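Local coordinates for protein Ika8 (Synthetic construct, PDB 6G6P) that has no known natural function but is a designed, eight-bladed beta-propeller built from WD-type repeats, at residues 220-225 against 261-266; 224-229 against 239-244; 266-271 against 278-283. All blocks are in the same frame, centred on the assembly; numbering follows the deposited sequence.

Contact 1 (220-225 against 261-266); sequences ALQFKD and LAFSKN
Lys224 reaches across from strand 218-224 to the phenyl ring of Phe263, the two side chains crossing at about a right angle. With CG anti to the backbone N (chi1 150°) the lysine chain is sent over to the ring: CB touches its rim at CE2, and Lys224 CE sits over one face, toward the rim, 4.0 Å from the ring centroid as a CH-pi contact. The ammonium NZ is modelled over the same face as a cation-pi partner, although the end of the chain is doubtfully placed because NZ crowds the backbone of Lys265. Gln222 meets the same phenylalanine from another direction: its CG lies at the ring edge and touches Phe263 CB at 3.5 Å. Toward the start of the strands Leu261 CD1 packs on Ala220 CB at 3.7 Å, completing this tight, largely apolar part.

The side of the Gln222 amide is looser and more open to solvent. No direct hydrogen bond joins 220-225 to 261-266, and the axes of 220-224 and 261-264 approach to 7.0 Å at 13° from parallel, too far apart for backbone pairing. A water bridges them, donating to Gln222 OE1 at 2.5 Å and to Phe263 O at 3.2 Å. The other end of the amide is tied to its own strand, Gln222 NE2 donating to Leu221 O at 3.3 Å, a bond that helps fix which way the amide faces. Side chains rather than main chains thus hold the two strands together, as is typical of the innermost strands of successive blades in a WD-type beta-propeller.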
ATOM      1  N   ALA A 220      -1.080 -10.323   0.161  1.00 58.78           N
ATOM      2  CA  ALA A 220      -0.386  -9.166   0.700  1.00 54.78           C
ATOM      3  C   ALA A 220       1.104  -9.467   0.727  1.00 61.91           C
ATOM      4  O   ALA A 220       1.510 -10.584   1.058  1.00 45.39           O
ATOM      5  CB  ALA A 220      -0.889  -8.814   2.105  1.00 45.08           C
ATOM      6  N   LEU A 221       1.905  -8.470   0.367  1.00 46.10           N
ATOM      7  CA  LEU A 221       3.354  -8.564   0.430  1.00 46.33           C
ATOM      8  C   LEU A 221       3.901  -7.315   1.100  1.00 47.44           C
ATOM      9  O   LEU A 221       3.283  -6.248   1.069  1.00 52.19           O
ATOM     10  CB  LEU A 221       3.983  -8.720  -0.966  1.00 50.13           C
ATOM     11  CG  LEU A 221       3.799 -10.028  -1.733  1.00 73.23           C
ATOM     12  CD1 LEU A 221       4.183  -9.845  -3.195  1.00 63.06           C
ATOM     13  CD2 LEU A 221       4.630 -11.126  -1.109  1.00 68.32           C
ATOM     14  N   GLN A 222       5.080  -7.453   1.700  1.00 60.05           N
ATOM     15  CA  GLN A 222       5.734  -6.307   2.317  1.00 55.69           C
ATOM     16  C   GLN A 222       7.237  -6.527   2.276  1.00 63.90           C
ATOM     17  O   GLN A 222       7.731  -7.540   2.781  1.00 53.08           O
ATOM     18  CB  GLN A 222       5.250  -6.115   3.753  1.00 49.97           C
ATOM     19  CG  GLN A 222       5.601  -4.773   4.350  1.00 78.00           C
ATOM     20  CD  GLN A 222       4.420  -3.831   4.385  1.00 63.66           C
ATOM     21  OE1 GLN A 222       4.375  -2.911   5.198  1.00 89.07           O
ATOM     22  NE2 GLN A 222       3.455  -4.057   3.506  1.00 71.36           N
ATOM     23  N   PHE A 223       7.954  -5.585   1.672  1.00 59.13           N
ATOM     24  CA  PHE A 223       9.404  -5.636   1.561  1.00 56.85           C
ATOM     25  C   PHE A 223      10.031  -4.648   2.529  1.00 63.09           C
ATOM     26  O   PHE A 223       9.564  -3.513   2.665  1.00 75.64           O
ATOM     27  CB  PHE A 223       9.873  -5.303   0.138  1.00 64.39           C
ATOM     28  CG  PHE A 223       9.355  -6.240  -0.914  1.00 78.87           C
ATOM     29  CD1 PHE A 223       9.501  -7.611  -0.777  1.00 67.31           C
ATOM     30  CD2 PHE A 223       8.744  -5.748  -2.057  1.00 80.10           C
ATOM     31  CE1 PHE A 223       9.032  -8.471  -1.753  1.00 90.68           C
ATOM     32  CE2 PHE A 223       8.274  -6.601  -3.034  1.00 88.86           C
ATOM     33  CZ  PHE A 223       8.417  -7.965  -2.882  1.00 74.40           C
ATOM     34  N   LYS A 224      11.093  -5.086   3.196  1.00 57.24           N
ATOM     35  CA  LYS A 224      11.961  -4.172   3.922  1.00 80.76           C
ATOM     36  C   LYS A 224      13.307  -4.853   4.080  1.00 69.21           C
ATOM     37  O   LYS A 224      13.363  -6.019   4.485  1.00 68.63           O
ATOM     38  CB  LYS A 224      11.386  -3.801   5.287  1.00 69.86           C
ATOM     39  CG  LYS A 224      12.456  -3.496   6.306  1.00 83.41           C
ATOM     40  CD  LYS A 224      11.844  -3.024   7.586  1.00 95.15           C
ATOM     41  CE  LYS A 224      12.046  -4.070   8.644  1.00 86.91           C
ATOM     42  NZ  LYS A 224      11.315  -3.681   9.851  1.00 87.92           N
ATOM     43  N   ASP A 225      14.378  -4.129   3.763  1.00 90.98           N
ATOM     44  CA  ASP A 225      15.727  -4.700   3.667  1.00 96.25           C
ATOM     45  C   ASP A 225      15.624  -5.857   2.675  1.00 82.87           C
ATOM     46  O   ASP A 225      15.007  -5.689   1.611  1.00 81.24           O
ATOM     47  CB  ASP A 225      16.248  -5.061   5.055  1.00 86.06           C
ATOM     48  CG  ASP A 225      15.976  -3.980   6.081  1.00 98.72           C
ATOM     49  OD1 ASP A 225      15.914  -2.793   5.694  1.00 92.10           O
ATOM     50  OD2 ASP A 225      15.826  -4.316   7.275  1.00 79.15           O
ATOM     51  N   LEU A 261      -1.202  -6.648   5.623  1.00 51.06           N
ATOM     52  CA  LEU A 261       0.073  -6.861   6.287  1.00 43.25           C
ATOM     53  C   LEU A 261       0.701  -5.520   6.624  1.00 49.48           C
ATOM     54  O   LEU A 261       0.606  -4.563   5.849  1.00 48.58           O
ATOM     55  CB  LEU A 261       1.032  -7.682   5.416  1.00 40.01           C
ATOM     56  CG  LEU A 261       0.838  -9.200   5.363  1.00 49.83           C
ATOM     57  CD1 LEU A 261       1.827  -9.827   4.383  1.00 41.66           C
ATOM     58  CD2 LEU A 261       0.989  -9.811   6.748  1.00 42.95           C
ATOM     59  N   ALA A 262       1.329  -5.458   7.795  1.00 40.67           N
ATOM     60  CA  ALA A 262       2.146  -4.324   8.192  1.00 42.58           C
ATOM     61  C   ALA A 262       3.439  -4.864   8.784  1.00 48.04           C
ATOM     62  O   ALA A 262       3.461  -5.976   9.319  1.00 54.85           O
ATOM     63  CB  ALA A 262       1.415  -3.425   9.190  1.00 48.31           C
ATOM     64  N   PHE A 263       4.515  -4.088   8.669  1.00 48.99           N
ATOM     65  CA  PHE A 263       5.865  -4.580   8.938  1.00 55.03           C
ATOM     66  C   PHE A 263       6.728  -3.405   9.375  1.00 69.64           C
ATOM     67  O   PHE A 263       6.953  -2.474   8.596  1.00 72.46           O
ATOM     68  CB  PHE A 263       6.459  -5.251   7.691  1.00 58.03           C
ATOM     69  CG  PHE A 263       7.757  -5.972   7.929  1.00 67.35           C
ATOM     70  CD1 PHE A 263       8.183  -6.283   9.215  1.00 75.50           C
ATOM     71  CD2 PHE A 263       8.553  -6.340   6.850  1.00 60.78           C
ATOM     72  CE1 PHE A 263       9.378  -6.945   9.419  1.00 67.90           C
ATOM     73  CE2 PHE A 263       9.744  -6.998   7.042  1.00 59.05           C
ATOM     74  CZ  PHE A 263      10.158  -7.302   8.324  1.00 71.30           C
ATOM     75  N   SER A 264       7.192  -3.433  10.623  1.00 68.50           N
ATOM     76  CA  SER A 264       8.011  -2.356  11.166  1.00 73.02           C
ATOM     77  C   SER A 264       8.967  -2.931  12.201  1.00 76.52           C
ATOM     78  O   SER A 264       8.561  -3.719  13.056  1.00 64.69           O
ATOM     79  CB  SER A 264       7.152  -1.248  11.796  1.00 68.27           C
ATOM     80  OG  SER A 264       7.941  -0.131  12.189  1.00 86.74           O
ATOM     81  N   LYS A 265      10.228  -2.519  12.120  1.00 86.23           N
ATOM     82  CA  LYS A 265      11.330  -3.058  12.929  1.00 73.24           C
ATOM     83  C   LYS A 265      11.292  -4.577  12.792  1.00 75.37           C
ATOM     84  O   LYS A 265      11.402  -5.086  11.663  1.00 78.52           O
ATOM     85  CB  LYS A 265      11.243  -2.520  14.340  1.00 72.63           C
ATOM     86  CG  LYS A 265      11.293  -1.008  14.377  1.00 88.60           C
ATOM     87  CD  LYS A 265      11.003  -0.413  15.745  1.00 89.99           C
ATOM     88  CE  LYS A 265      11.229   1.095  15.700  1.00 95.49           C
ATOM     89  NZ  LYS A 265      12.158   1.464  14.592  1.00 87.59           N
ATOM     90  N   ASN A 266      11.135  -5.332  13.876  1.00 67.39           N
ATOM     91  CA  ASN A 266      11.017  -6.779  13.795  1.00 76.72           C
ATOM     92  C   ASN A 266       9.608  -7.260  14.120  1.00 62.86           C
ATOM     93  O   ASN A 266       9.423  -8.430  14.481  1.00 68.04           O
ATOM     94  CB  ASN A 266      12.027  -7.442  14.725  1.00 68.52           C
ATOM     95  CG  ASN A 266      13.422  -6.825  14.621  1.00 93.70           C
ATOM     96  OD1 ASN A 266      13.989  -6.721  13.537  1.00108.27           O
ATOM     97  ND2 ASN A 266      13.989  -6.448  15.760  1.00107.94           N
TER
HETATM   98  O   HOH W   1       4.502  -1.182   6.930  1.00 55.92           O

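Contact 2 (224-229 against 239-244); sequences KDNIVV and VWYIGT
Val228 and Trp240 both use the crowded position at chi1 (50° and 45°), with Val228 CG1 and Trp240 CG each set between the backbone N and the carbonyl carbon. This pair of torsions brings the valine methyl over the indole: Val228 CG1 stands 3.5 Å from the centroid of the five-membered ring, 16° off its normal. A second apolar contact on this face of the hairpin joins Val228 CG1 to Ile242 CG2 at 3.6 Å. On the face shared by Ile227 and Val239, the methyls Ile227 CG2 and Val239 CG1 meet at 3.6 Å.

The backbones of Val228 and Trp240 form an antiparallel hydrogen-bonded pair. Beyond the strand end the pairing carries on, Ile242 N donating almost straight to Asn226 O at 2.8 Å. Here Asn226 and Tyr241 run side by side, with Asn226 CB 3.4 Å from Tyr241 CE1 and the amide plane nearly perpendicular to the phenol.

A type II' turn from Lys224 to Ile227 leads into this hairpin from strand 218-224, whose Leu221 and Phe223 pack on Val228. Ile197 of strand 197-201 touches both Val228 and Trp240, while Ile227 and Val229 lean on Phe263 of strand 258-264.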
ATOM      1  N   LYS A 224      11.093  -5.086   3.196  1.00 57.24           N
ATOM      2  CA  LYS A 224      11.961  -4.172   3.922  1.00 80.76           C
ATOM      3  C   LYS A 224      13.307  -4.853   4.080  1.00 69.21           C
ATOM      4  O   LYS A 224      13.363  -6.019   4.485  1.00 68.63           O
ATOM      5  CB  LYS A 224      11.386  -3.801   5.287  1.00 69.86           C
ATOM      6  CG  LYS A 224      12.456  -3.496   6.306  1.00 83.41           C
ATOM      7  CD  LYS A 224      11.844  -3.024   7.586  1.00 95.15           C
ATOM      8  CE  LYS A 224      12.046  -4.070   8.644  1.00 86.91           C
ATOM      9  NZ  LYS A 224      11.315  -3.681   9.851  1.00 87.92           N
ATOM     10  N   ASP A 225      14.378  -4.129   3.763  1.00 90.98           N
ATOM     11  CA  ASP A 225      15.727  -4.700   3.667  1.00 96.25           C
ATOM     12  C   ASP A 225      15.624  -5.857   2.675  1.00 82.87           C
ATOM     13  O   ASP A 225      15.007  -5.689   1.611  1.00 81.24           O
ATOM     14  CB  ASP A 225      16.248  -5.061   5.055  1.00 86.06           C
ATOM     15  CG  ASP A 225      15.976  -3.980   6.081  1.00 98.72           C
ATOM     16  OD1 ASP A 225      15.914  -2.793   5.694  1.00 92.10           O
ATOM     17  OD2 ASP A 225      15.826  -4.316   7.275  1.00 79.15           O
ATOM     18  N   ASN A 226      16.182  -7.029   2.971  1.00 78.58           N
ATOM     19  CA  ASN A 226      16.059  -8.193   2.106  1.00 80.50           C
ATOM     20  C   ASN A 226      15.053  -9.204   2.646  1.00 72.68           C
ATOM     21  O   ASN A 226      15.128 -10.390   2.309  1.00 67.93           O
ATOM     22  CB  ASN A 226      17.426  -8.844   1.910  1.00 81.89           C
ATOM     23  CG  ASN A 226      18.556  -7.832   1.920  1.00 81.80           C
ATOM     24  OD1 ASN A 226      18.674  -7.009   1.013  1.00 82.12           O
ATOM     25  ND2 ASN A 226      19.391  -7.885   2.952  1.00 92.91           N
ATOM     26  N   ILE A 227      14.112  -8.753   3.472  1.00 61.11           N
ATOM     27  CA  ILE A 227      13.129  -9.613   4.118  1.00 64.07           C
ATOM     28  C   ILE A 227      11.768  -9.342   3.495  1.00 62.21           C
ATOM     29  O   ILE A 227      11.336  -8.185   3.412  1.00 60.11           O
ATOM     30  CB  ILE A 227      13.093  -9.379   5.637  1.00 67.75           C
ATOM     31  CG1 ILE A 227      14.408  -9.825   6.278  1.00 63.58           C
ATOM     32  CG2 ILE A 227      11.912 -10.102   6.262  1.00 53.86           C
ATOM     33  CD1 ILE A 227      14.457  -9.616   7.776  1.00 64.85           C
ATOM     34  N   VAL A 228      11.094 -10.403   3.062  1.00 53.59           N
ATOM     35  CA  VAL A 228       9.752 -10.314   2.500  1.00 56.12           C
ATOM     36  C   VAL A 228       8.794 -11.053   3.423  1.00 54.03           C
ATOM     37  O   VAL A 228       9.099 -12.156   3.891  1.00 53.29           O
ATOM     38  CB  VAL A 228       9.687 -10.885   1.070  1.00 54.42           C
ATOM     39  CG1 VAL A 228      10.317 -12.266   1.011  1.00 66.24           C
ATOM     40  CG2 VAL A 228       8.244 -10.943   0.586  1.00 53.88           C
ATOM     41  N   VAL A 229       7.649 -10.437   3.694  1.00 50.78           N
ATOM     42  CA  VAL A 229       6.570 -11.052   4.457  1.00 47.22           C
ATOM     43  C   VAL A 229       5.383 -11.205   3.519  1.00 41.45           C
ATOM     44  O   VAL A 229       4.914 -10.222   2.932  1.00 55.87           O
ATOM     45  CB  VAL A 229       6.201 -10.221   5.694  1.00 43.44           C
ATOM     46  CG1 VAL A 229       5.241 -10.998   6.583  1.00 51.31           C
ATOM     47  CG2 VAL A 229       7.454  -9.834   6.458  1.00 41.18           C
ATOM     48  N   VAL A 239       7.818 -15.511   6.452  1.00 67.93           N
ATOM     49  CA  VAL A 239       8.914 -14.552   6.431  1.00 49.28           C
ATOM     50  C   VAL A 239      10.128 -15.250   5.836  1.00 50.03           C
ATOM     51  O   VAL A 239      10.499 -16.340   6.286  1.00 61.53           O
ATOM     52  CB  VAL A 239       9.224 -14.030   7.846  1.00 52.53           C
ATOM     53  CG1 VAL A 239      10.254 -12.918   7.801  1.00 46.26           C
ATOM     54  CG2 VAL A 239       7.946 -13.571   8.538  1.00 53.43           C
ATOM     55  N   TRP A 240      10.744 -14.636   4.826  1.00 60.80           N
ATOM     56  CA  TRP A 240      11.895 -15.270   4.198  1.00 59.30           C
ATOM     57  C   TRP A 240      12.804 -14.232   3.552  1.00 58.78           C
ATOM     58  O   TRP A 240      12.445 -13.064   3.379  1.00 55.54           O
ATOM     59  CB  TRP A 240      11.466 -16.336   3.180  1.00 65.64           C
ATOM     60  CG  TRP A 240      10.362 -15.960   2.241  1.00 80.86           C
ATOM     61  CD1 TRP A 240       9.046 -15.760   2.549  1.00 74.96           C
ATOM     62  CD2 TRP A 240      10.472 -15.788   0.824  1.00 83.68           C
ATOM     63  NE1 TRP A 240       8.335 -15.454   1.414  1.00 62.68           N
ATOM     64  CE2 TRP A 240       9.188 -15.467   0.341  1.00 92.33           C
ATOM     65  CE3 TRP A 240      11.534 -15.867  -0.082  1.00 84.30           C
ATOM     66  CZ2 TRP A 240       8.940 -15.223  -1.007  1.00 75.52           C
ATOM     67  CZ3 TRP A 240      11.285 -15.626  -1.419  1.00 78.12           C
ATOM     68  CH2 TRP A 240      10.000 -15.310  -1.869  1.00 82.28           C
ATOM     69  N   TYR A 241      14.000 -14.695   3.199  1.00 58.55           N
ATOM     70  CA  TYR A 241      15.086 -13.860   2.706  1.00 54.38           C
ATOM     71  C   TYR A 241      15.053 -13.828   1.182  1.00 57.27           C
ATOM     72  O   TYR A 241      15.062 -14.880   0.534  1.00 58.99           O
ATOM     73  CB  TYR A 241      16.414 -14.421   3.220  1.00 54.61           C
ATOM     74  CG  TYR A 241      17.654 -13.602   2.946  1.00 58.85           C
ATOM     75  CD1 TYR A 241      17.827 -12.347   3.511  1.00 53.68           C
ATOM     76  CD2 TYR A 241      18.677 -14.111   2.153  1.00 54.83           C
ATOM     77  CE1 TYR A 241      18.975 -11.608   3.272  1.00 57.24           C
ATOM     78  CE2 TYR A 241      19.825 -13.383   1.906  1.00 57.60           C
ATOM     79  CZ  TYR A 241      19.969 -12.133   2.467  1.00 71.81           C
ATOM     80  OH  TYR A 241      21.112 -11.409   2.221  1.00 71.21           O
ATOM     81  N   ILE A 242      15.012 -12.622   0.607  1.00 57.52           N
ATOM     82  CA  ILE A 242      14.845 -12.508  -0.840  1.00 77.81           C
ATOM     83  C   ILE A 242      16.101 -12.913  -1.601  1.00 66.39           C
ATOM     84  O   ILE A 242      16.032 -13.150  -2.812  1.00 73.04           O
ATOM     85  CB  ILE A 242      14.427 -11.081  -1.245  1.00 66.78           C
ATOM     86  CG1 ILE A 242      15.567 -10.093  -0.996  1.00 73.92           C
ATOM     87  CG2 ILE A 242      13.171 -10.658  -0.502  1.00 71.21           C
ATOM     88  CD1 ILE A 242      15.267  -8.690  -1.475  1.00 77.65           C
ATOM     89  N   GLY A 243      17.252 -12.999  -0.931  1.00 65.28           N
ATOM     90  CA  GLY A 243      18.468 -13.387  -1.619  1.00 72.52           C
ATOM     91  C   GLY A 243      18.570 -14.873  -1.884  1.00 70.71           C
ATOM     92  O   GLY A 243      19.234 -15.288  -2.839  1.00 83.61           O
ATOM     93  N   THR A 244      17.920 -15.691  -1.060  1.00 71.94           N
ATOM     94  CA  THR A 244      18.014 -17.140  -1.171  1.00 64.43           C
ATOM     95  C   THR A 244      16.672 -17.851  -1.206  1.00 69.86           C
ATOM     96  O   THR A 244      16.625 -19.010  -1.638  1.00 65.95           O
ATOM     97  CB  THR A 244      18.835 -17.713  -0.005  1.00 68.17           C
ATOM     98  OG1 THR A 244      18.414 -17.096   1.216  1.00 77.27           O
ATOM     99  CG2 THR A 244      20.314 -17.440  -0.211  1.00 64.54           C
TER

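Contact 3 (266-271 against 278-283); sequences NIVVSG and KVWDIL
The hairpin of strands 267-272 and 277-281, in the middle of a WD-type blade, carries the signature Trp-Asp pair at the end of its second strand and joins Trp280 to Ser270 through their side chains. Trp280 NE1 donates to Ser270 OG at 3.1 Å with an N-H...O angle of 166°, and the hydroxyl lies almost exactly in the indole plane, at the ring edge. With CG anti to the carbonyl carbon (chi1 -43°) and the ring turned by a chi2 of 89°, NE1 points at the serine. Ser270 OG is also hydrogen-bonded to His254 NE2, and the hydroxyl thereby links tryptophan to histidine, as in the Trp-Ser/Thr-His network characteristic of WD repeats.

The backbone pairing is continuous. Val268 with Trp280 and Ser270 with Lys278 are hydrogen-bonded pairs, the shortest bond being Trp280 N to Val268 O at 2.7 Å, while the return bond from Val268 N to Trp280 O is skewed from the carbonyl plane. Past the strand ends Ile282 N still reaches Asn266 O at 3.0 Å. Apolar branches meet on both faces: Ile267 CG2 touches Val279 CG1 at 3.5 Å, and on the side of the indole Val268 CG2 meets Ile282 CG2 at 3.5 Å. The long Lys278 chain extends away from the hairpin to a hydrogen bond from NZ to Gly253 O.

A phenylalanine in place of Trp280 would probably leave Ser270 OG without its in-plane donor and the serine-histidine pair less firmly oriented. The buried hydroxyl has partners in both tryptophan and histidine, which implies that its polarity is satisfied inside the blade and its rotation restrained.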
ATOM      1  N   ASN A 266      11.135  -5.332  13.876  1.00 67.39           N
ATOM      2  CA  ASN A 266      11.017  -6.779  13.795  1.00 76.72           C
ATOM      3  C   ASN A 266       9.608  -7.260  14.120  1.00 62.86           C
ATOM      4  O   ASN A 266       9.423  -8.430  14.481  1.00 68.04           O
ATOM      5  CB  ASN A 266      12.027  -7.442  14.725  1.00 68.52           C
ATOM      6  CG  ASN A 266      13.422  -6.825  14.621  1.00 93.70           C
ATOM      7  OD1 ASN A 266      13.989  -6.721  13.537  1.00108.27           O
ATOM      8  ND2 ASN A 266      13.989  -6.448  15.760  1.00107.94           N
ATOM      9  N   ILE A 267       8.613  -6.387  13.984  1.00 57.61           N
ATOM     10  CA  ILE A 267       7.226  -6.698  14.303  1.00 65.63           C
ATOM     11  C   ILE A 267       6.455  -6.827  12.998  1.00 58.20           C
ATOM     12  O   ILE A 267       6.533  -5.945  12.134  1.00 49.66           O
ATOM     13  CB  ILE A 267       6.595  -5.619  15.199  1.00 56.05           C
ATOM     14  CG1 ILE A 267       7.457  -5.389  16.455  1.00 63.02           C
ATOM     15  CG2 ILE A 267       5.182  -6.019  15.578  1.00 53.89           C
ATOM     16  CD1 ILE A 267       7.667  -6.625  17.283  1.00 61.92           C
ATOM     17  N   VAL A 268       5.729  -7.933  12.849  1.00 62.64           N
ATOM     18  CA  VAL A 268       4.796  -8.140  11.744  1.00 54.41           C
ATOM     19  C   VAL A 268       3.385  -8.103  12.312  1.00 56.72           C
ATOM     20  O   VAL A 268       3.082  -8.786  13.295  1.00 55.21           O
ATOM     21  CB  VAL A 268       5.059  -9.468  11.010  1.00 59.71           C
ATOM     22  CG1 VAL A 268       3.973  -9.751   9.987  1.00 50.56           C
ATOM     23  CG2 VAL A 268       6.416  -9.416  10.341  1.00 56.61           C
ATOM     24  N   VAL A 269       2.520  -7.299  11.706  1.00 47.11           N
ATOM     25  CA  VAL A 269       1.105  -7.232  12.066  1.00 35.83           C
ATOM     26  C   VAL A 269       0.311  -7.709  10.858  1.00 55.40           C
ATOM     27  O   VAL A 269       0.446  -7.152   9.758  1.00 58.91           O
ATOM     28  CB  VAL A 269       0.675  -5.814  12.479  1.00 42.79           C
ATOM     29  CG1 VAL A 269      -0.789  -5.788  12.896  1.00 38.49           C
ATOM     30  CG2 VAL A 269       1.564  -5.301  13.606  1.00 43.59           C
ATOM     31  N   SER A 270      -0.500  -8.747  11.049  1.00 50.26           N
ATOM     32  CA  SER A 270      -1.285  -9.336   9.974  1.00 62.11           C
ATOM     33  C   SER A 270      -2.767  -9.267  10.315  1.00 54.54           C
ATOM     34  O   SER A 270      -3.159  -9.487  11.465  1.00 60.91           O
ATOM     35  CB  SER A 270      -0.866 -10.792   9.717  1.00 43.69           C
ATOM     36  OG  SER A 270      -0.949 -11.570  10.899  1.00 53.54           O
ATOM     37  N   GLY A 271      -3.583  -8.944   9.317  1.00 50.75           N
ATOM     38  CA  GLY A 271      -5.025  -8.927   9.469  1.00 48.64           C
ATOM     39  C   GLY A 271      -5.667  -9.925   8.527  1.00 57.35           C
ATOM     40  O   GLY A 271      -5.192 -10.142   7.410  1.00 52.06           O
ATOM     41  N   LYS A 278      -3.104 -10.088  14.361  1.00 53.45           N
ATOM     42  CA  LYS A 278      -2.058 -10.790  15.084  1.00 42.01           C
ATOM     43  C   LYS A 278      -0.742 -10.034  14.962  1.00 68.85           C
ATOM     44  O   LYS A 278      -0.471  -9.380  13.948  1.00 52.34           O
ATOM     45  CB  LYS A 278      -1.907 -12.225  14.571  1.00 49.24           C
ATOM     46  CG  LYS A 278      -3.058 -13.133  14.983  1.00 54.79           C
ATOM     47  CD  LYS A 278      -2.834 -14.566  14.537  1.00 62.47           C
ATOM     48  CE  LYS A 278      -3.860 -15.509  15.153  1.00 78.36           C
ATOM     49  NZ  LYS A 278      -3.540 -16.938  14.869  1.00 71.20           N
ATOM     50  N   VAL A 279       0.066 -10.119  16.014  1.00 58.70           N
ATOM     51  CA  VAL A 279       1.325  -9.392  16.121  1.00 49.03           C
ATOM     52  C   VAL A 279       2.432 -10.408  16.359  1.00 65.20           C
ATOM     53  O   VAL A 279       2.385 -11.164  17.338  1.00 65.96           O
ATOM     54  CB  VAL A 279       1.284  -8.347  17.247  1.00 58.50           C
ATOM     55  CG1 VAL A 279       2.633  -7.671  17.392  1.00 52.31           C
ATOM     56  CG2 VAL A 279       0.186  -7.326  16.982  1.00 37.69           C
ATOM     57  N   TRP A 280       3.422 -10.426  15.471  1.00 58.20           N
ATOM     58  CA  TRP A 280       4.501 -11.400  15.516  1.00 71.84           C
ATOM     59  C   TRP A 280       5.848 -10.707  15.677  1.00 67.17           C
ATOM     60  O   TRP A 280       6.025  -9.541  15.312  1.00 61.83           O
ATOM     61  CB  TRP A 280       4.530 -12.266  14.250  1.00 70.13           C
ATOM     62  CG  TRP A 280       3.188 -12.735  13.785  1.00 68.28           C
ATOM     63  CD1 TRP A 280       2.338 -12.085  12.934  1.00 50.05           C
ATOM     64  CD2 TRP A 280       2.544 -13.965  14.134  1.00 66.94           C
ATOM     65  NE1 TRP A 280       1.203 -12.834  12.738  1.00 67.81           N
ATOM     66  CE2 TRP A 280       1.305 -13.993  13.463  1.00 70.37           C
ATOM     67  CE3 TRP A 280       2.892 -15.045  14.951  1.00 69.88           C
ATOM     68  CZ2 TRP A 280       0.416 -15.057  13.583  1.00 66.99           C
ATOM     69  CZ3 TRP A 280       2.009 -16.099  15.070  1.00 63.73           C
ATOM     70  CH2 TRP A 280       0.784 -16.098  14.391  1.00 77.27           C
ATOM     71  N   ASP A 281       6.802 -11.455  16.224  1.00 65.83           N
ATOM     72  CA  ASP A 281       8.191 -11.030  16.352  1.00 70.56           C
ATOM     73  C   ASP A 281       9.026 -11.939  15.456  1.00 69.31           C
ATOM     74  O   ASP A 281       9.167 -13.132  15.740  1.00 71.96           O
ATOM     75  CB  ASP A 281       8.648 -11.101  17.809  1.00 71.72           C
ATOM     76  CG  ASP A 281      10.083 -10.639  18.003  1.00 90.82           C
ATOM     77  OD1 ASP A 281      10.625  -9.954  17.111  1.00 83.27           O
ATOM     78  OD2 ASP A 281      10.669 -10.963  19.059  1.00100.09           O
ATOM     79  N   ILE A 282       9.569 -11.378  14.372  1.00 62.23           N
ATOM     80  CA  ILE A 282      10.307 -12.186  13.404  1.00 73.67           C
ATOM     81  C   ILE A 282      11.647 -12.672  13.927  1.00 74.90           C
ATOM     82  O   ILE A 282      12.301 -13.481  13.262  1.00 85.14           O
ATOM     83  CB  ILE A 282      10.540 -11.421  12.086  1.00 62.07           C
ATOM     84  CG1 ILE A 282      11.160 -10.054  12.363  1.00 67.06           C
ATOM     85  CG2 ILE A 282       9.247 -11.287  11.313  1.00 71.14           C
ATOM     86  CD1 ILE A 282      12.079  -9.569  11.269  1.00 88.38           C
ATOM     87  N   LEU A 283      12.086 -12.193  15.091  1.00 73.64           N
ATOM     88  CA  LEU A 283      13.305 -12.729  15.681  1.00 66.42           C
ATOM     89  C   LEU A 283      13.043 -14.057  16.378  1.00 69.65           C
ATOM     90  O   LEU A 283      13.873 -14.969  16.318  1.00 72.59           O
ATOM     91  CB  LEU A 283      13.908 -11.718  16.656  1.00 59.46           C
ATOM     92  CG  LEU A 283      14.398 -10.405  16.044  1.00 58.13           C
ATOM     93  CD1 LEU A 283      15.226  -9.616  17.046  1.00 57.25           C
ATOM     94  CD2 LEU A 283      15.195 -10.671  14.776  1.00 66.54           C
TER

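Overall arrangement
Contact 1 sits between two blades, whereas contacts 2 and 3 each lie within one of them; the centre of contact 1 is about 9 Å from the centre of each of the other two. Probable backbone bonds tie it to both: Gln222 O to Val229 N at 3.0 Å on one side, Ala262 N to Val269 O at 2.7 Å on the other. Contact 1 is nearer the centre of the molecule, its own centre about 11 Å from that of the chain against 18 and 17 Å for contacts 2 and 3. The hairpins, centres about 14 Å apart, also touch directly: Val239 CG2 meets Ile282 CG2 and Val229 CG1 meets Val268 CG1, both at 3.8 Å, continuing the interface between blades outward.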